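Local structure of L-asparaginase 1 (Escherichia coli, 6NXC) at residues Ala118-Phe123 and Arg177-Thr181; Ser122-Glu126 and Leu350-Leu354. The protein catalyses the hydrolysis of L-asparagine to L-aspartate and ammonium, working as a homotetramer with an allosteric asparagine site. The protein carries 1 engineered substitution. All blocks are in the same frame, centred on the assembly; numbering follows the deposited sequence.

Both contacts start from the helix 114-124 and share S122 and F123; their centres lie about 7 Å apart. Contact 1 joins the helix to the 3-10 turn that follows strand 174-177 of the eight-stranded sheet, 54 residues along the chain. Contact 2 uses the last turn of the same helix and reaches the C-terminal loop after helix 339-346, so it links the N-terminal and C-terminal parts of the chain. The two loops also meet directly: NE of R180 lies 2.8 Å from O of G352, a probable hydrogen bond. Helix 114-124 and the two loops thus form one three-way junction, close to the turn leading to A182, the engineered residue of the allosteric asparagine site.

Contact 1 of 2, residues Ala118-Phe123 and Arg177-Thr181; sequences ASALSF and RGNRT
With chi1 at 57°, the amide of N179 sits between its own backbone N and carbonyl carbon, and S122 OG takes the equivalent place on the helix (chi1 75°); these two rotations bring amide and hydroxyl together. N179 ND2 donates to S122 OG over 3.1 Å with an N-H...O angle of 152°, the hydroxyl tilted out of the amide plane. S122 OG in turn gives its proton to S119 O, 2.7 Å away and one turn back in the helix, so the hydroxyl passes on the bond it receives. The amide nitrogen is gripped a second time, by R351 O of the C-terminal loop. S122 OG also lies over one face of the F123 ring, displaced toward its rim. This is a helix packed on the 3-10 turn 178-180 that leaves strand 174-177 of the large N-terminal sheet. The approach is close because G178 has no side chain: CB of A118 rests 3.8 Å from G178 CA. Beside it, S119 OG lies alongside the turn, 3.4 Å from N179 CA; this hydroxyl is bonded to A115 O and accepts from a water at 3.0 Å. The same water donates to T181 O at 2.7 Å, bridging the helix to the residue just before A182, the engineered position of the allosteric site. The turn is closed from within by T181, whose OG1 and backbone N both reach G178 O from the same face of its plane, OG1 at 2.8 Å.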
loop_
_atom_site.group_PDB
_atom_site.type_symbol
_atom_site.label_atom_id
_atom_site.label_comp_id
_atom_site.label_asym_id
_atom_site.label_seq_id
_atom_site.Cartn_x
_atom_site.Cartn_y
_atom_site.Cartn_z
ATOM N N ALA B 118 9.075 -14.413 18.833
ATOM C CA ALA B 118 8.485 -13.237 19.460
ATOM C C ALA B 118 7.162 -13.633 20.046
ATOM O O ALA B 118 6.795 -13.155 21.166
ATOM C CB ALA B 118 8.363 -12.137 18.423
ATOM N N SER B 119 6.368 -14.372 19.328
ATOM C CA SER B 119 5.038 -14.829 19.802
ATOM C C SER B 119 5.220 -15.696 21.070
ATOM O O SER B 119 4.533 -15.443 22.105
ATOM C CB SER B 119 4.335 -15.616 18.703
ATOM O OG SER B 119 4.078 -14.718 17.610
ATOM N N ALA B 120 6.114 -16.640 21.064
ATOM C CA ALA B 120 6.316 -17.497 22.267
ATOM C C ALA B 120 6.720 -16.671 23.471
ATOM O O ALA B 120 6.135 -16.894 24.570
ATOM C CB ALA B 120 7.288 -18.556 21.991
ATOM N N LEU B 121 7.684 -15.783 23.311
ATOM C CA LEU B 121 8.171 -14.998 24.457
ATOM C C LEU B 121 7.017 -14.207 25.041
ATOM O O LEU B 121 6.969 -13.987 26.263
ATOM C CB LEU B 121 9.353 -14.090 24.085
ATOM C CG LEU B 121 10.602 -14.860 23.710
ATOM C CD1 LEU B 121 11.637 -13.881 23.221
ATOM C CD2 LEU B 121 11.135 -15.683 24.915
ATOM N N SER B 122 6.091 -13.690 24.212
ATOM C CA SER B 122 4.968 -12.896 24.678
ATOM C C SER B 122 4.132 -13.630 25.742
ATOM O O SER B 122 3.682 -13.025 26.700
ATOM C CB SER B 122 4.069 -12.342 23.590
ATOM O OG SER B 122 3.230 -13.305 23.022
ATOM N N PHE B 123 3.801 -14.878 25.513
ATOM C CA PHE B 123 3.041 -15.735 26.450
ATOM C C PHE B 123 3.876 -16.174 27.625
ATOM O O PHE B 123 3.324 -16.168 28.720
ATOM C CB PHE B 123 2.518 -16.960 25.688
ATOM C CG PHE B 123 1.605 -16.533 24.579
ATOM C CD1 PHE B 123 0.388 -15.985 24.862
ATOM C CD2 PHE B 123 1.939 -16.741 23.247
ATOM C CE1 PHE B 123 -0.464 -15.591 23.838
ATOM C CE2 PHE B 123 1.088 -16.386 22.234
ATOM C CZ PHE B 123 -0.100 -15.782 22.531
ATOM N N ARG B 177 3.870 -5.425 17.331
ATOM C CA ARG B 177 3.574 -6.365 18.439
ATOM C C ARG B 177 4.014 -7.762 18.021
ATOM O O ARG B 177 3.606 -8.238 16.979
ATOM C CB ARG B 177 2.100 -6.307 18.770
ATOM C CG ARG B 177 1.762 -7.243 19.899
ATOM C CD ARG B 177 0.327 -7.150 20.446
ATOM N NE ARG B 177 0.203 -5.862 21.184
ATOM C CZ ARG B 177 -0.898 -5.171 21.337
ATOM N NH1 ARG B 177 -2.041 -5.654 20.910
ATOM N NH2 ARG B 177 -0.839 -3.983 21.948
ATOM N N GLY B 178 4.882 -8.401 18.782
ATOM C CA GLY B 178 5.467 -9.719 18.411
ATOM C C GLY B 178 4.448 -10.758 18.044
ATOM O O GLY B 178 4.690 -11.432 16.998
ATOM N N ASN B 179 3.390 -10.891 18.870
ATOM C CA ASN B 179 2.401 -11.973 18.698
ATOM C C ASN B 179 1.395 -11.599 17.629
ATOM O O ASN B 179 0.363 -12.345 17.542
ATOM C CB ASN B 179 1.788 -12.418 20.012
ATOM C CG ASN B 179 1.139 -11.264 20.754
ATOM O OD1 ASN B 179 0.563 -10.360 20.094
ATOM N ND2 ASN B 179 0.949 -11.467 22.075
ATOM N N ARG B 180 1.617 -10.491 16.879
ATOM C CA ARG B 180 0.783 -10.186 15.710
ATOM C C ARG B 180 1.543 -10.296 14.400
ATOM O O ARG B 180 0.959 -9.990 13.390
ATOM C CB ARG B 180 0.258 -8.751 15.905
ATOM C CG ARG B 180 -0.720 -8.657 17.048
ATOM C CD ARG B 180 -2.087 -9.304 16.676
ATOM N NE ARG B 180 -3.114 -8.788 17.544
ATOM C CZ ARG B 180 -4.376 -8.672 17.192
ATOM N NH1 ARG B 180 -5.246 -8.089 17.977
ATOM N NH2 ARG B 180 -4.768 -9.113 16.009
ATOM N N THR B 181 2.834 -10.627 14.470
ATOM C CA THR B 181 3.703 -10.582 13.281
ATOM C C THR B 181 3.761 -11.906 12.542
ATOM O O THR B 181 3.522 -13.019 13.128
ATOM C CB THR B 181 5.147 -10.223 13.551
ATOM O OG1 THR B 181 5.719 -11.198 14.415
ATOM C CG2 THR B 181 5.274 -8.860 14.123
HETATM O O HOH W 1 2.327 -13.747 15.403
#

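Contact 2 of 2, residues Ser122-Glu126 and Leu350-Leu354; sequences SFMLE and LRGEL
S122 and R351 are the nearest backbone positions, their CA atoms 6.6 Å apart, where an irregular loop passes the last turn of helix 114-124; L125 is the first residue to leave helical angles, and the chain then continues into the short strand 125-126. S122 O and F123 O belong to that last turn, and R351 reaches both. Its NE lies 2.8 Å from S122 O, in the guanidinium plane, but the 130° angle makes this bond weak. NH2 meets F123 O, also at 2.8 Å and 143°, with the oxygen tilted from that plane. Carbonyls at the C-terminal end of a helix carry the negative end of its dipole, which should favour a cationic partner there. The chain of R351 bends at its second torsion, and its CG passes 3.7 Å from CD1 of F123 before the guanidinium turns to the carbonyls, ring and guanidinium planes 46° apart. Here the C-terminal tail of the asparaginase chain is tied back to a helix of the N-terminal region. E353 completes the arrangement from within the loop. Its carboxylate folds back over the 350-353 turn: OE1 accepts from L350 N at 3.0 Å, nearly straight, and OE2 takes R351 N at 2.7 Å on its syn lone pair. OE1 also has a salt bridge to K328 of helix 322-333. Held this way, the carboxylate carbon lies at the edge of the F123 ring, 3.8 Å from CE1, its plane steep to the ring. L350 CB stands at the same ring edge, 4.4 Å from CE1.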
loop_
_atom_site.group_PDB
_atom_site.type_symbol
_atom_site.label_atom_id
_atom_site.label_comp_id
_atom_site.label_asym_id
_atom_site.label_seq_id
_atom_site.Cartn_x
_atom_site.Cartn_y
_atom_site.Cartn_z
ATOM N N SER B 122 6.091 -13.690 24.212
ATOM C CA SER B 122 4.968 -12.896 24.678
ATOM C C SER B 122 4.132 -13.630 25.742
ATOM O O SER B 122 3.682 -13.025 26.700
ATOM C CB SER B 122 4.069 -12.342 23.590
ATOM O OG SER B 122 3.230 -13.305 23.022
ATOM N N PHE B 123 3.801 -14.878 25.513
ATOM C CA PHE B 123 3.041 -15.735 26.450
ATOM C C PHE B 123 3.876 -16.174 27.625
ATOM O O PHE B 123 3.324 -16.168 28.720
ATOM C CB PHE B 123 2.518 -16.960 25.688
ATOM C CG PHE B 123 1.605 -16.533 24.579
ATOM C CD1 PHE B 123 0.388 -15.985 24.862
ATOM C CD2 PHE B 123 1.939 -16.741 23.247
ATOM C CE1 PHE B 123 -0.464 -15.591 23.838
ATOM C CE2 PHE B 123 1.088 -16.386 22.234
ATOM C CZ PHE B 123 -0.100 -15.782 22.531
ATOM N N MET B 124 5.192 -16.370 27.444
ATOM C CA MET B 124 6.033 -16.971 28.514
ATOM C C MET B 124 6.350 -15.882 29.567
ATOM O O MET B 124 6.453 -16.217 30.763
ATOM C CB MET B 124 7.355 -17.503 27.914
ATOM C CG MET B 124 7.107 -18.691 27.081
ATOM S SD MET B 124 8.608 -19.112 26.216
ATOM C CE MET B 124 9.307 -19.977 27.600
ATOM N N LEU B 125 6.549 -14.624 29.146
ATOM C CA LEU B 125 7.116 -13.585 30.041
ATOM C C LEU B 125 5.932 -12.864 30.728
ATOM O O LEU B 125 5.438 -11.821 30.219
ATOM C CB LEU B 125 7.978 -12.595 29.253
ATOM C CG LEU B 125 9.162 -13.167 28.512
ATOM C CD1 LEU B 125 10.045 -12.116 27.834
ATOM C CD2 LEU B 125 10.036 -13.916 29.459
ATOM N N GLU B 126 5.576 -13.220 31.941
ATOM C CA GLU B 126 4.456 -12.551 32.668
ATOM C C GLU B 126 5.064 -11.479 33.584
ATOM O O GLU B 126 6.220 -11.680 34.026
ATOM C CB GLU B 126 3.707 -13.625 33.500
ATOM C CG GLU B 126 2.785 -13.040 34.588
ATOM C CD GLU B 126 2.103 -14.032 35.533
ATOM O OE1 GLU B 126 1.106 -13.637 36.209
ATOM O OE2 GLU B 126 2.566 -15.184 35.613
ATOM N N LEU B 350 -4.999 -12.849 25.695
ATOM C CA LEU B 350 -4.088 -13.020 26.865
ATOM C C LEU B 350 -2.972 -11.969 26.858
ATOM O O LEU B 350 -2.543 -11.557 27.970
ATOM C CB LEU B 350 -3.503 -14.442 26.848
ATOM C CG LEU B 350 -4.507 -15.578 26.967
ATOM C CD1 LEU B 350 -3.769 -16.907 27.140
ATOM C CD2 LEU B 350 -5.460 -15.371 28.146
ATOM N N ARG B 351 -2.494 -11.529 25.681
ATOM C CA ARG B 351 -1.234 -10.789 25.489
ATOM C C ARG B 351 -1.306 -9.825 24.311
ATOM O O ARG B 351 -0.262 -9.311 23.964
ATOM C CB ARG B 351 -0.051 -11.737 25.274
ATOM C CG ARG B 351 0.228 -12.651 26.466
ATOM C CD ARG B 351 0.934 -11.928 27.638
ATOM N NE ARG B 351 1.486 -12.972 28.504
ATOM C CZ ARG B 351 0.803 -13.640 29.435
ATOM N NH1 ARG B 351 -0.433 -13.297 29.746
ATOM N NH2 ARG B 351 1.347 -14.671 30.068
ATOM N N GLY B 352 -2.507 -9.527 23.812
ATOM C CA GLY B 352 -2.615 -8.627 22.655
ATOM C C GLY B 352 -2.615 -9.333 21.317
ATOM O O GLY B 352 -2.597 -8.619 20.332
ATOM N N GLU B 353 -2.750 -10.636 21.330
ATOM C CA GLU B 353 -2.646 -11.501 20.132
ATOM C C GLU B 353 -3.926 -11.570 19.348
ATOM O O GLU B 353 -3.894 -11.973 18.167
ATOM C CB GLU B 353 -2.229 -12.938 20.438
ATOM C CG GLU B 353 -3.254 -13.765 21.109
ATOM C CD GLU B 353 -3.365 -13.531 22.616
ATOM O OE1 GLU B 353 -4.175 -14.330 23.215
ATOM O OE2 GLU B 353 -2.694 -12.610 23.178
ATOM N N LEU B 354 -5.026 -11.164 19.924
ATOM C CA LEU B 354 -6.304 -11.294 19.232
ATOM C C LEU B 354 -7.242 -10.145 19.642
ATOM O O LEU B 354 -7.035 -9.517 20.730
ATOM C CB LEU B 354 -6.858 -12.695 19.460
ATOM C CG LEU B 354 -7.645 -13.104 20.686
ATOM C CD1 LEU B 354 -9.013 -12.352 20.881
ATOM C CD2 LEU B 354 -8.056 -14.560 20.517
#